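ABC transporter substrate-binding protein (Rhizobium radiobacter, PDB 6TFX) binds the opine mannopinic acid as a periplasmic solute-binding protein and probably delivers it to an ABC transporter for import into the cell. Local coordinates at residues A[33-38]-A[170-175]; A[4-9]-A[484-489]; A[265-270]-A[324-329]; A[394-399]-A[442-447]. One frame throughout, in Å; residues are numbered along the deposited sequence.

Interaction 1: residues A[33-38]-A[170-175]; sequences SYIYGA and FQVESI
The last turn of helix 26-35 docks against the beginning of strand 170-176 in the mixed sheet, with Tyr34 and Ile35 meeting Phe170 and Val172. The first link is between backbones. Phe170 N donates to Tyr34 O at 3.1 Å, with an N-H...O angle of 148°. A carbonyl in the final turn of a helix lacks its usual donor four residues on once the chain turns away, as it does at Tyr36, and the strand supplies one. The same oxygen lies at the edge of the Phe170 ring, near its plane and 3.9 Å from CD2, where the aromatic C-H rim is slightly positive and suits an oxygen. Phe170 O answers in the other direction: Ile35 CA approaches it to 3.2 Å in a nearly straight CA-H...O contact, 163° at the hydrogen.

Side chains pack around this backbone link. The Tyr34 ring leads away from the strand, its hydroxyl bonded to Pro484 O, and CB is the part that nears Phe170 CD2, at 4.4 Å. Ile35 is buried and touches both Val172 and Leu183 of strand 180-185, the antiparallel partner of strand 170-176; its apolar branches suit this place because they need no polar partner. Farther along, Glu173 and Ser174 both face Thr182 in a classic beta bulge. Ile35 and Val172 cross obliquely. Ile35 CG1 stands beside its own backbone N (chi1 -58°), and the chain runs on extended to CD1, which presses on Val172 CG2 at 3.5 Å, closer than usual for two methyl groups.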
loop_
_atom_site.group_PDB
_atom_site.type_symbol
_atom_site.label_atom_id
_atom_site.label_comp_id
_atom_site.label_asym_id
_atom_site.label_seq_id
_atom_site.Cartn_x
_atom_site.Cartn_y
_atom_site.Cartn_z
ATOM N N SER A 33 -3.203 -11.096 -0.871
ATOM C CA SER A 33 -2.411 -11.701 0.207
ATOM C C SER A 33 -2.998 -13.017 0.725
ATOM O O SER A 33 -2.310 -13.753 1.442
ATOM C CB SER A 33 -2.221 -10.727 1.367
ATOM O OG SER A 33 -3.383 -10.656 2.177
ATOM N N TYR A 34 -4.270 -13.303 0.394
ATOM C CA TYR A 34 -4.892 -14.572 0.846
ATOM C C TYR A 34 -4.775 -15.649 -0.246
ATOM O O TYR A 34 -4.841 -16.841 0.055
ATOM C CB TYR A 34 -6.389 -14.363 1.122
ATOM C CG TYR A 34 -6.733 -13.369 2.227
ATOM C CD1 TYR A 34 -5.737 -12.776 3.001
ATOM C CD2 TYR A 34 -8.039 -12.928 2.408
ATOM C CE1 TYR A 34 -6.040 -11.822 3.973
ATOM C CE2 TYR A 34 -8.359 -11.991 3.388
ATOM C CZ TYR A 34 -7.360 -11.446 4.178
ATOM O OH TYR A 34 -7.709 -10.484 5.109
ATOM N N ILE A 35 -4.678 -15.220 -1.513
ATOM C CA ILE A 35 -4.681 -16.116 -2.677
ATOM C C ILE A 35 -3.317 -16.570 -3.106
ATOM O O ILE A 35 -3.193 -17.685 -3.617
ATOM C CB ILE A 35 -5.386 -15.375 -3.865
ATOM C CG1 ILE A 35 -6.836 -14.959 -3.495
ATOM C CG2 ILE A 35 -5.341 -16.171 -5.196
ATOM C CD1 ILE A 35 -7.390 -13.789 -4.400
ATOM N N TYR A 36 -2.315 -15.654 -3.044
ATOM C CA TYR A 36 -0.998 -15.942 -3.580
ATOM C C TYR A 36 0.081 -16.060 -2.514
ATOM O O TYR A 36 -0.073 -15.578 -1.370
ATOM C CB TYR A 36 -0.582 -14.783 -4.482
ATOM C CG TYR A 36 -1.486 -14.550 -5.664
ATOM C CD1 TYR A 36 -1.302 -15.251 -6.851
ATOM C CD2 TYR A 36 -2.503 -13.598 -5.616
ATOM C CE1 TYR A 36 -2.124 -15.031 -7.955
ATOM C CE2 TYR A 36 -3.331 -13.369 -6.714
ATOM C CZ TYR A 36 -3.120 -14.071 -7.892
ATOM O OH TYR A 36 -3.890 -13.810 -9.001
ATOM N N GLY A 37 1.203 -16.606 -2.958
ATOM C CA GLY A 37 2.453 -16.662 -2.202
ATOM C C GLY A 37 3.600 -16.165 -3.072
ATOM O O GLY A 37 3.387 -15.734 -4.217
ATOM N N ALA A 38 4.825 -16.246 -2.556
ATOM C CA ALA A 38 5.982 -15.760 -3.297
ATOM C C ALA A 38 7.178 -16.697 -3.043
ATOM O O ALA A 38 7.028 -17.724 -2.366
ATOM C CB ALA A 38 6.291 -14.335 -2.847
ATOM N N PHE A 170 -6.020 -19.656 0.215
ATOM C CA PHE A 170 -7.429 -19.518 -0.167
ATOM C C PHE A 170 -7.542 -19.236 -1.645
ATOM O O PHE A 170 -6.702 -18.545 -2.199
ATOM C CB PHE A 170 -8.115 -18.416 0.661
ATOM C CG PHE A 170 -8.100 -18.750 2.137
ATOM C CD1 PHE A 170 -9.050 -19.609 2.683
ATOM C CD2 PHE A 170 -7.099 -18.256 2.969
ATOM C CE1 PHE A 170 -8.993 -19.981 4.037
ATOM C CE2 PHE A 170 -7.059 -18.608 4.327
ATOM C CZ PHE A 170 -7.985 -19.488 4.843
ATOM N N GLN A 171 -8.615 -19.709 -2.262
ATOM C CA GLN A 171 -8.841 -19.498 -3.695
ATOM C C GLN A 171 -10.145 -18.793 -3.896
ATOM O O GLN A 171 -11.066 -18.960 -3.105
ATOM C CB GLN A 171 -8.869 -20.838 -4.454
ATOM C CG GLN A 171 -9.943 -21.812 -3.937
ATOM C CD GLN A 171 -9.460 -23.236 -3.928
ATOM O OE1 GLN A 171 -8.425 -23.570 -4.506
ATOM N NE2 GLN A 171 -10.188 -24.103 -3.246
ATOM N N VAL A 172 -10.258 -18.052 -4.997
ATOM C CA VAL A 172 -11.500 -17.365 -5.297
ATOM C C VAL A 172 -12.446 -18.367 -5.926
ATOM O O VAL A 172 -12.155 -18.883 -7.010
ATOM C CB VAL A 172 -11.278 -16.121 -6.185
ATOM C CG1 VAL A 172 -12.607 -15.533 -6.672
ATOM C CG2 VAL A 172 -10.462 -15.071 -5.443
ATOM N N GLU A 173 -13.550 -18.670 -5.232
ATOM C CA GLU A 173 -14.563 -19.574 -5.775
ATOM C C GLU A 173 -15.493 -18.793 -6.720
ATOM O O GLU A 173 -15.829 -19.282 -7.806
ATOM C CB GLU A 173 -15.356 -20.223 -4.643
ATOM C CG GLU A 173 -16.364 -21.252 -5.132
ATOM C CD GLU A 173 -17.146 -21.902 -4.011
ATOM O OE1 GLU A 173 -18.063 -21.248 -3.462
ATOM O OE2 GLU A 173 -16.839 -23.068 -3.679
ATOM N N SER A 174 -15.923 -17.590 -6.291
ATOM C CA SER A 174 -16.811 -16.726 -7.068
ATOM C C SER A 174 -16.753 -15.279 -6.590
ATOM O O SER A 174 -16.392 -15.007 -5.430
ATOM C CB SER A 174 -18.248 -17.232 -6.969
ATOM O OG SER A 174 -18.727 -17.227 -5.634
ATOM N N ILE A 175 -17.144 -14.346 -7.488
ATOM C CA ILE A 175 -17.261 -12.933 -7.161
ATOM C C ILE A 175 -18.713 -12.566 -7.434
ATOM O O ILE A 175 -19.245 -12.922 -8.490
ATOM C CB ILE A 175 -16.268 -12.044 -7.956
ATOM C CG1 ILE A 175 -14.791 -12.436 -7.648
ATOM C CG2 ILE A 175 -16.516 -10.539 -7.678
ATOM C CD1 ILE A 175 -13.736 -11.853 -8.637
#

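Interaction 2: residues A[4-9]-A[484-489]; sequences TELSMG and PLITEQ
Thr487 OG1, one residue beyond the Ile486 that meets Leu6 and Met8, is gripped twice by Gln489. The backbone N of Gln489 donates to OG1 at 2.9 Å with an angle of 157°, forming an ST turn. Gln489 NE2 reaches the same oxygen at 2.8 Å, a more bent bond of 137°, with OG1 tilted out of the amide plane. Threonine and glutamine suit these places: a short hydroxyl can take a backbone N-H two residues on, and the longer side chain can curl back to add a second.

Ile486 points toward strand 5-10 and meets it end on. Its CD1 comes to 3.4 Å from Met8 SD, tip to tip. Met8 CG sits between its backbone N and carbonyl carbon (chi1 54°), the crowded position; the chain runs extended through chi2, which carries SD to Ile486 CD1, and bends at chi3, beside Tyr34. Leu6 CD2 approaches the same CD1 at 4.2 Å, but Leu6 was deposited in two conformers, so this touch is less certain. Ile199, on strand 198-203 that runs parallel to strand 5-10, also touches Met8 and Ile486. A directional bond to the loop comes from outside, from Tyr34 OH to Pro484 O; between the two segments themselves, where only methyl groups and a thioether touch, the contact rests on shape and burial.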
loop_
_atom_site.group_PDB
_atom_site.type_symbol
_atom_site.label_atom_id
_atom_site.label_comp_id
_atom_site.label_asym_id
_atom_site.label_seq_id
_atom_site.Cartn_x
_atom_site.Cartn_y
_atom_site.Cartn_z
ATOM N N THR A 4 -16.262 -22.905 10.790
ATOM C CA THR A 4 -15.109 -22.821 9.887
ATOM C C THR A 4 -15.316 -21.761 8.784
ATOM O O THR A 4 -14.491 -21.665 7.884
ATOM C CB THR A 4 -14.780 -24.205 9.283
ATOM O OG1 THR A 4 -15.891 -24.611 8.473
ATOM C CG2 THR A 4 -14.435 -25.270 10.348
ATOM N N GLU A 5 -16.411 -20.983 8.851
ATOM C CA GLU A 5 -16.700 -19.945 7.861
ATOM C C GLU A 5 -16.480 -18.569 8.497
ATOM O O GLU A 5 -17.095 -18.275 9.531
ATOM C CB GLU A 5 -18.138 -20.070 7.327
ATOM C CG GLU A 5 -18.421 -21.430 6.694
ATOM C CD GLU A 5 -19.693 -21.581 5.880
ATOM O OE1 GLU A 5 -20.604 -20.731 6.010
ATOM O OE2 GLU A 5 -19.779 -22.565 5.114
ATOM N N LEU A 6 -15.598 -17.757 7.879
ATOM C CA LEU A 6 -15.279 -16.407 8.356
ATOM C C LEU A 6 -15.926 -15.365 7.450
ATOM O O LEU A 6 -15.749 -15.411 6.237
ATOM C CB LEU A 6 -13.755 -16.180 8.392
ATOM C CG LEU A 6 -13.260 -14.901 9.100
ATOM C CD1 LEU A 6 -11.872 -15.097 9.652
ATOM C CD2 LEU A 6 -13.229 -13.710 8.154
ATOM N N SER A 7 -16.680 -14.411 8.049
ATOM C CA SER A 7 -17.304 -13.332 7.294
ATOM C C SER A 7 -16.579 -12.041 7.697
ATOM O O SER A 7 -16.426 -11.756 8.896
ATOM C CB SER A 7 -18.797 -13.208 7.579
ATOM O OG SER A 7 -19.485 -14.345 7.085
ATOM N N MET A 8 -16.150 -11.257 6.701
ATOM C CA MET A 8 -15.466 -9.987 6.970
ATOM C C MET A 8 -16.026 -8.854 6.136
ATOM O O MET A 8 -16.326 -9.058 4.961
ATOM C CB MET A 8 -13.954 -10.100 6.823
ATOM C CG MET A 8 -13.492 -10.649 5.518
ATOM S SD MET A 8 -11.707 -11.040 5.566
ATOM C CE MET A 8 -11.014 -9.477 5.877
ATOM N N GLY A 9 -16.183 -7.687 6.760
ATOM C CA GLY A 9 -16.738 -6.511 6.103
ATOM C C GLY A 9 -15.638 -5.499 5.891
ATOM O O GLY A 9 -14.927 -5.168 6.841
ATOM N N PRO A 484 -5.667 -7.331 8.047
ATOM C CA PRO A 484 -5.439 -8.685 8.584
ATOM C C PRO A 484 -4.971 -9.679 7.526
ATOM O O PRO A 484 -5.371 -9.616 6.362
ATOM C CB PRO A 484 -6.822 -9.098 9.094
ATOM C CG PRO A 484 -7.535 -7.808 9.377
ATOM C CD PRO A 484 -7.046 -6.873 8.301
ATOM N N LEU A 485 -4.136 -10.623 7.965
ATOM C CA LEU A 485 -3.656 -11.699 7.119
ATOM C C LEU A 485 -4.360 -12.961 7.608
ATOM O O LEU A 485 -4.170 -13.385 8.759
ATOM C CB LEU A 485 -2.124 -11.870 7.219
ATOM C CG LEU A 485 -1.528 -12.979 6.350
ATOM C CD1 LEU A 485 -1.568 -12.606 4.860
ATOM C CD2 LEU A 485 -0.112 -13.302 6.783
ATOM N N ILE A 486 -5.180 -13.546 6.731
ATOM C CA ILE A 486 -5.875 -14.800 7.021
ATOM C C ILE A 486 -5.036 -15.895 6.359
ATOM O O ILE A 486 -4.666 -15.789 5.186
ATOM C CB ILE A 486 -7.350 -14.784 6.543
ATOM C CG1 ILE A 486 -8.096 -13.613 7.239
ATOM C CG2 ILE A 486 -8.023 -16.128 6.844
ATOM C CD1 ILE A 486 -9.377 -13.291 6.620
ATOM N N THR A 487 -4.672 -16.908 7.151
ATOM C CA THR A 487 -3.811 -17.982 6.672
ATOM C C THR A 487 -4.450 -19.332 6.983
ATOM O O THR A 487 -5.586 -19.405 7.487
ATOM C CB THR A 487 -2.413 -17.929 7.350
ATOM O OG1 THR A 487 -2.546 -18.353 8.699
ATOM C CG2 THR A 487 -1.733 -16.542 7.274
ATOM N N GLU A 488 -3.687 -20.411 6.742
ATOM C CA GLU A 488 -4.141 -21.767 7.085
ATOM C C GLU A 488 -4.221 -21.933 8.632
ATOM O O GLU A 488 -4.792 -22.910 9.118
ATOM C CB GLU A 488 -3.204 -22.830 6.454
ATOM C CG GLU A 488 -1.856 -23.041 7.146
ATOM C CD GLU A 488 -0.798 -21.976 6.938
ATOM O OE1 GLU A 488 -1.068 -20.970 6.244
ATOM O OE2 GLU A 488 0.321 -22.161 7.461
ATOM N N GLN A 489 -3.608 -21.005 9.393
ATOM C CA GLN A 489 -3.573 -21.077 10.866
ATOM C C GLN A 489 -4.800 -20.411 11.523
ATOM O O GLN A 489 -5.070 -20.651 12.691
ATOM C CB GLN A 489 -2.305 -20.386 11.413
ATOM C CG GLN A 489 -0.972 -20.774 10.770
ATOM C CD GLN A 489 0.013 -19.606 10.820
ATOM O OE1 GLN A 489 0.802 -19.487 11.764
ATOM N NE2 GLN A 489 -0.010 -18.700 9.818
#

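Interaction 3: residues A[265-270]-A[324-329]; sequences IRVRQA and AGFPNG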
loop_
_atom_site.group_PDB
_atom_site.type_symbol
_atom_site.label_atom_id
_atom_site.label_comp_id
_atom_site.label_asym_id
_atom_site.label_seq_id
_atom_site.Cartn_x
_atom_site.Cartn_y
_atom_site.Cartn_z
ATOM N N ILE A 265 5.409 28.982 -6.173
ATOM C CA ILE A 265 5.735 28.430 -4.855
ATOM C C ILE A 265 4.986 29.139 -3.720
ATOM O O ILE A 265 4.660 28.493 -2.723
ATOM C CB ILE A 265 7.268 28.394 -4.623
ATOM C CG1 ILE A 265 7.614 27.437 -3.443
ATOM C CG2 ILE A 265 7.873 29.822 -4.474
ATOM C CD1 ILE A 265 9.089 27.050 -3.297
ATOM N N ARG A 266 4.708 30.458 -3.857
ATOM C CA ARG A 266 3.993 31.201 -2.794
ATOM C C ARG A 266 2.599 30.633 -2.550
ATOM O O ARG A 266 2.121 30.629 -1.412
ATOM C CB ARG A 266 3.921 32.685 -3.119
ATOM C CG ARG A 266 5.310 33.319 -3.157
ATOM C CD ARG A 266 5.242 34.734 -3.710
ATOM N NE ARG A 266 4.814 34.738 -5.110
ATOM C CZ ARG A 266 4.788 35.817 -5.878
ATOM N NH1 ARG A 266 5.174 36.992 -5.398
ATOM N NH2 ARG A 266 4.373 35.733 -7.136
ATOM N N VAL A 267 1.935 30.174 -3.620
ATOM C CA VAL A 267 0.596 29.582 -3.494
ATOM C C VAL A 267 0.703 28.245 -2.766
ATOM O O VAL A 267 -0.136 27.929 -1.921
ATOM C CB VAL A 267 -0.126 29.470 -4.858
ATOM C CG1 VAL A 267 -1.519 28.852 -4.701
ATOM C CG2 VAL A 267 -0.224 30.843 -5.527
ATOM N N ARG A 268 1.744 27.455 -3.086
ATOM C CA ARG A 268 1.941 26.150 -2.424
ATOM C C ARG A 268 2.278 26.392 -0.945
ATOM O O ARG A 268 1.741 25.722 -0.053
ATOM C CB ARG A 268 3.082 25.363 -3.100
ATOM C CG ARG A 268 2.778 25.063 -4.563
ATOM C CD ARG A 268 3.615 23.918 -5.123
ATOM N NE ARG A 268 5.061 24.159 -5.058
ATOM C CZ ARG A 268 5.766 24.741 -6.023
ATOM N NH1 ARG A 268 5.150 25.288 -7.066
ATOM N NH2 ARG A 268 7.085 24.847 -5.919
ATOM N N GLN A 269 3.178 27.358 -0.670
ATOM C CA GLN A 269 3.534 27.695 0.706
ATOM C C GLN A 269 2.295 28.153 1.481
ATOM O O GLN A 269 2.091 27.742 2.628
ATOM C CB GLN A 269 4.585 28.809 0.727
ATOM C CG GLN A 269 5.951 28.334 0.237
ATOM C CD GLN A 269 6.899 29.495 0.026
ATOM O OE1 GLN A 269 6.490 30.629 -0.281
ATOM N NE2 GLN A 269 8.198 29.224 0.176
ATOM N N ALA A 270 1.431 28.957 0.822
ATOM C CA ALA A 270 0.202 29.413 1.471
ATOM C C ALA A 270 -0.642 28.198 1.887
ATOM O O ALA A 270 -1.141 28.160 2.994
ATOM C CB ALA A 270 -0.591 30.314 0.534
ATOM N N ALA A 324 0.867 36.755 -4.313
ATOM C CA ALA A 324 0.792 35.932 -5.524
ATOM C C ALA A 324 -0.307 36.392 -6.494
ATOM O O ALA A 324 -0.464 35.794 -7.565
ATOM C CB ALA A 324 0.586 34.465 -5.149
ATOM N N GLY A 325 -1.068 37.412 -6.103
ATOM C CA GLY A 325 -2.119 37.996 -6.939
ATOM C C GLY A 325 -3.520 37.456 -6.714
ATOM O O GLY A 325 -4.396 37.608 -7.584
ATOM N N PHE A 326 -3.758 36.871 -5.522
ATOM C CA PHE A 326 -5.052 36.326 -5.135
ATOM C C PHE A 326 -5.556 37.030 -3.863
ATOM O O PHE A 326 -5.624 36.401 -2.801
ATOM C CB PHE A 326 -4.943 34.810 -4.916
ATOM C CG PHE A 326 -4.590 34.081 -6.185
ATOM C CD1 PHE A 326 -5.571 33.755 -7.114
ATOM C CD2 PHE A 326 -3.268 33.740 -6.464
ATOM C CE1 PHE A 326 -5.236 33.103 -8.308
ATOM C CE2 PHE A 326 -2.935 33.086 -7.655
ATOM C CZ PHE A 326 -3.921 32.779 -8.564
ATOM N N PRO A 327 -5.910 38.334 -3.950
ATOM C CA PRO A 327 -6.368 39.054 -2.742
ATOM C C PRO A 327 -7.686 38.534 -2.168
ATOM O O PRO A 327 -7.983 38.803 -1.002
ATOM C CB PRO A 327 -6.488 40.508 -3.220
ATOM C CG PRO A 327 -6.753 40.407 -4.681
ATOM C CD PRO A 327 -5.918 39.221 -5.133
ATOM N N ASN A 328 -8.467 37.798 -2.975
ATOM C CA ASN A 328 -9.752 37.234 -2.542
ATOM C C ASN A 328 -9.669 35.710 -2.337
ATOM O O ASN A 328 -10.698 35.055 -2.168
ATOM C CB ASN A 328 -10.863 37.590 -3.535
ATOM C CG ASN A 328 -11.107 39.072 -3.645
ATOM O OD1 ASN A 328 -11.309 39.774 -2.645
ATOM N ND2 ASN A 328 -11.085 39.577 -4.866
ATOM N N GLY A 329 -8.449 35.179 -2.287
ATOM C CA GLY A 329 -8.225 33.752 -2.094
ATOM C C GLY A 329 -8.157 32.954 -3.390
ATOM O O GLY A 329 -8.297 33.509 -4.492
#
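Two torsions of Arg266 bring its guanidinium over Ala324: CG stands beside the backbone N (chi1 -64°), and the chain bends at chi3 (-65°). One face of the guanidinium then lies on Ala324 CA, offset toward the rim of the group, with NH2 3.9 Å from that carbon. The contact joins the first turn of helix 265-272 to the Schellman motif that ends helix 314-323, where Gly325 takes a positive phi of 95° that glycine accepts without strain. The charge of Arg266 is met by its near neighbour Asp264, a salt bridge from NH2 to OD2 that would limit the swing of the flat group over Ala324.

The more apolar part of the contact is carried by Val267. Its CG2 methyl, beside the backbone N, touches Ala324 CB at 3.7 Å. Alanine suits the junction, because a single methyl lets the guanidinium lie over CA while the valine packs alongside. Val267 is also enclosed by Leu321 of helix 314-323, Phe262 and Phe358, so the beta-branched residue fits into a largely hydrophobic setting away from the ligand and metal sites.

Beyond Gly325 the chain passes through Phe326 into a type I turn closed by Gly329 N donating to Phe326 O at 3.1 Å, and enters strand 330-337. Phe326 also rests on Pro261. The Phe326 and Val267 side chains cross at about a right angle, and Phe326 CE2 comes to 4.1 Å from Val267 CG2.

Interaction 4: residues A[394-399]-A[442-447]; sequences YYLTQF and KEAQKL
The Tyr395 and Phe399 rings lie on the helix that carries Leu396 to its partners Ala444 and Gln445. Phe399 CE2 sits 3.5 Å above one face of the Tyr395 ring, over its centre, while Tyr395 CE2 lies over a face of Phe399, toward the rim; the rings are nearly face to face and laterally shifted, their planes inclined by about 20°. Tyr395 O is at the edge of the Phe399 ring, in its plane. Residues four apart on a helix fall on one side, which suits two rings that pack together.

Leu396, the next residue after Tyr395, points toward helix 434-450. It sits as a single knob in a hole lined by Trp441, Ala444, Gln445 and Ile448 (i, i+3, i+4, i+7). Its CG lies beside the backbone N (chi1 -69°), and the branch carried outward from there brings CD1 to Ala444 and CD2 to Gln445. The CA atoms of Leu396 and Ala444 are 8.0 Å apart, a closeness suited to alanine, whose CB meets Leu396 CD1 at 4.2 Å. Leu396 CD2 lies 4.1 Å from Gln445 CG, the two side chains crossing at about a right angle. Glutamine offers its aliphatic stem here, while its buried amide is satisfied elsewhere: OE1 by Ser294 OG, and NE2 by Gly302 O and Trp441 O. The side chain of Cys418, which binds a magnesium ion together with Cys453, is about 8 Å from that of Leu396.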
loop_
_atom_site.group_PDB
_atom_site.type_symbol
_atom_site.label_atom_id
_atom_site.label_comp_id
_atom_site.label_asym_id
_atom_site.label_seq_id
_atom_site.Cartn_x
_atom_site.Cartn_y
_atom_site.Cartn_z
ATOM N N TYR A 394 12.181 3.517 -1.489
ATOM C CA TYR A 394 10.908 3.122 -2.107
ATOM C C TYR A 394 9.932 4.280 -2.161
ATOM O O TYR A 394 9.480 4.643 -3.249
ATOM C CB TYR A 394 10.312 1.891 -1.391
ATOM C CG TYR A 394 11.176 0.673 -1.670
ATOM C CD1 TYR A 394 11.073 -0.009 -2.876
ATOM C CD2 TYR A 394 12.195 0.303 -0.796
ATOM C CE1 TYR A 394 11.914 -1.075 -3.183
ATOM C CE2 TYR A 394 13.050 -0.767 -1.092
ATOM C CZ TYR A 394 12.918 -1.434 -2.302
ATOM O OH TYR A 394 13.738 -2.476 -2.649
ATOM N N TYR A 395 9.617 4.876 -1.014
ATOM C CA TYR A 395 8.654 5.995 -1.055
ATOM C C TYR A 395 9.206 7.132 -1.894
ATOM O O TYR A 395 8.483 7.720 -2.697
ATOM C CB TYR A 395 8.374 6.500 0.365
ATOM C CG TYR A 395 6.919 6.856 0.583
ATOM C CD1 TYR A 395 5.992 5.884 0.952
ATOM C CD2 TYR A 395 6.470 8.170 0.448
ATOM C CE1 TYR A 395 4.656 6.211 1.199
ATOM C CE2 TYR A 395 5.131 8.505 0.689
ATOM C CZ TYR A 395 4.227 7.520 1.066
ATOM O OH TYR A 395 2.897 7.842 1.288
ATOM N N LEU A 396 10.513 7.448 -1.739
ATOM C CA LEU A 396 11.065 8.574 -2.491
ATOM C C LEU A 396 11.021 8.344 -3.999
ATOM O O LEU A 396 10.658 9.243 -4.754
ATOM C CB LEU A 396 12.512 8.870 -2.055
ATOM C CG LEU A 396 12.648 9.433 -0.657
ATOM C CD1 LEU A 396 14.122 9.451 -0.254
ATOM C CD2 LEU A 396 12.045 10.876 -0.547
ATOM N N THR A 397 11.459 7.164 -4.446
ATOM C CA THR A 397 11.488 6.923 -5.885
ATOM C C THR A 397 10.069 6.935 -6.452
ATOM O O THR A 397 9.832 7.535 -7.502
ATOM C CB THR A 397 12.196 5.589 -6.195
ATOM O OG1 THR A 397 13.563 5.684 -5.755
ATOM C CG2 THR A 397 12.128 5.237 -7.678
ATOM N N GLN A 398 9.144 6.234 -5.792
ATOM C CA GLN A 398 7.798 6.090 -6.370
ATOM C C GLN A 398 6.969 7.368 -6.393
ATOM O O GLN A 398 6.223 7.612 -7.354
ATOM C CB GLN A 398 7.059 4.972 -5.614
ATOM C CG GLN A 398 7.778 3.612 -5.809
ATOM C CD GLN A 398 7.041 2.490 -5.137
ATOM O OE1 GLN A 398 5.826 2.503 -5.028
ATOM N NE2 GLN A 398 7.779 1.473 -4.712
ATOM N N PHE A 399 7.069 8.161 -5.325
ATOM C CA PHE A 399 6.246 9.371 -5.230
ATOM C C PHE A 399 6.945 10.642 -5.714
ATOM O O PHE A 399 6.231 11.612 -6.048
ATOM C CB PHE A 399 5.840 9.590 -3.774
ATOM C CG PHE A 399 4.752 8.667 -3.312
ATOM C CD1 PHE A 399 3.407 8.999 -3.511
ATOM C CD2 PHE A 399 5.062 7.445 -2.721
ATOM C CE1 PHE A 399 2.388 8.133 -3.088
ATOM C CE2 PHE A 399 4.042 6.553 -2.336
ATOM C CZ PHE A 399 2.710 6.920 -2.491
ATOM N N LYS A 442 17.883 12.165 3.549
ATOM C CA LYS A 442 17.362 13.338 4.283
ATOM C C LYS A 442 17.401 14.598 3.409
ATOM O O LYS A 442 16.444 15.372 3.399
ATOM C CB LYS A 442 18.149 13.552 5.593
ATOM C CG LYS A 442 17.924 12.415 6.590
ATOM C CD LYS A 442 18.553 12.826 7.924
ATOM C CE LYS A 442 18.273 11.825 9.007
ATOM N NZ LYS A 442 18.943 12.225 10.287
ATOM N N GLU A 443 18.494 14.791 2.641
ATOM C CA GLU A 443 18.607 15.942 1.742
ATOM C C GLU A 443 17.439 15.925 0.727
ATOM O O GLU A 443 16.836 16.980 0.466
ATOM C CB GLU A 443 19.959 15.926 1.032
ATOM C CG GLU A 443 20.200 17.118 0.113
ATOM C CD GLU A 443 21.508 17.099 -0.667
ATOM O OE1 GLU A 443 22.331 16.178 -0.449
ATOM O OE2 GLU A 443 21.701 17.996 -1.520
ATOM N N ALA A 444 17.084 14.732 0.213
ATOM C CA ALA A 444 15.953 14.626 -0.734
ATOM C C ALA A 444 14.655 15.091 -0.036
ATOM O O ALA A 444 13.907 15.885 -0.598
ATOM C CB ALA A 444 15.810 13.189 -1.210
ATOM N N GLN A 445 14.407 14.634 1.198
ATOM C CA GLN A 445 13.177 15.041 1.901
ATOM C C GLN A 445 13.123 16.554 2.117
ATOM O O GLN A 445 12.081 17.165 1.888
ATOM C CB GLN A 445 13.057 14.296 3.234
ATOM C CG GLN A 445 12.758 12.804 3.006
ATOM C CD GLN A 445 13.082 11.985 4.235
ATOM O OE1 GLN A 445 12.348 12.001 5.220
ATOM N NE2 GLN A 445 14.205 11.265 4.188
ATOM N N LYS A 446 14.260 17.164 2.540
ATOM C CA LYS A 446 14.325 18.616 2.770
ATOM C C LYS A 446 14.005 19.382 1.485
ATOM O O LYS A 446 13.296 20.404 1.525
ATOM C CB LYS A 446 15.707 19.016 3.291
ATOM C CG LYS A 446 15.930 18.579 4.735
ATOM C CD LYS A 446 17.200 19.215 5.273
ATOM C CE LYS A 446 17.334 19.024 6.771
ATOM N NZ LYS A 446 17.629 17.615 7.105
ATOM N N LEU A 447 14.509 18.890 0.337
ATOM C CA LEU A 447 14.247 19.568 -0.933
ATOM C C LEU A 447 12.788 19.456 -1.317
ATOM O O LEU A 447 12.216 20.406 -1.855
ATOM C CB LEU A 447 15.094 18.936 -2.047
ATOM C CG LEU A 447 16.597 19.227 -1.979
ATOM C CD1 LEU A 447 17.384 18.252 -2.841
ATOM C CD2 LEU A 447 16.903 20.669 -2.381
#

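In the fold
Interactions 1 and 2 lie on one side of the chain's centre, interactions 3 and 4 on the other. The first two touch, their centres about 12 Å apart. Strand 5-10 and helix 26-35 are consecutive, and both contacts reach the same mixed sheet. Interaction 2 joins the two ends of the chain, and the other three occur between its segments, in the order 1, 3, 4. Interactions 3 and 4 have centres about 25 Å apart and do not touch; the centres of interactions 1 and 3 are about 49 Å apart. Such separation is consistent with the multi-lobed architecture of solute-binding proteins, where the ligand is held between lobes.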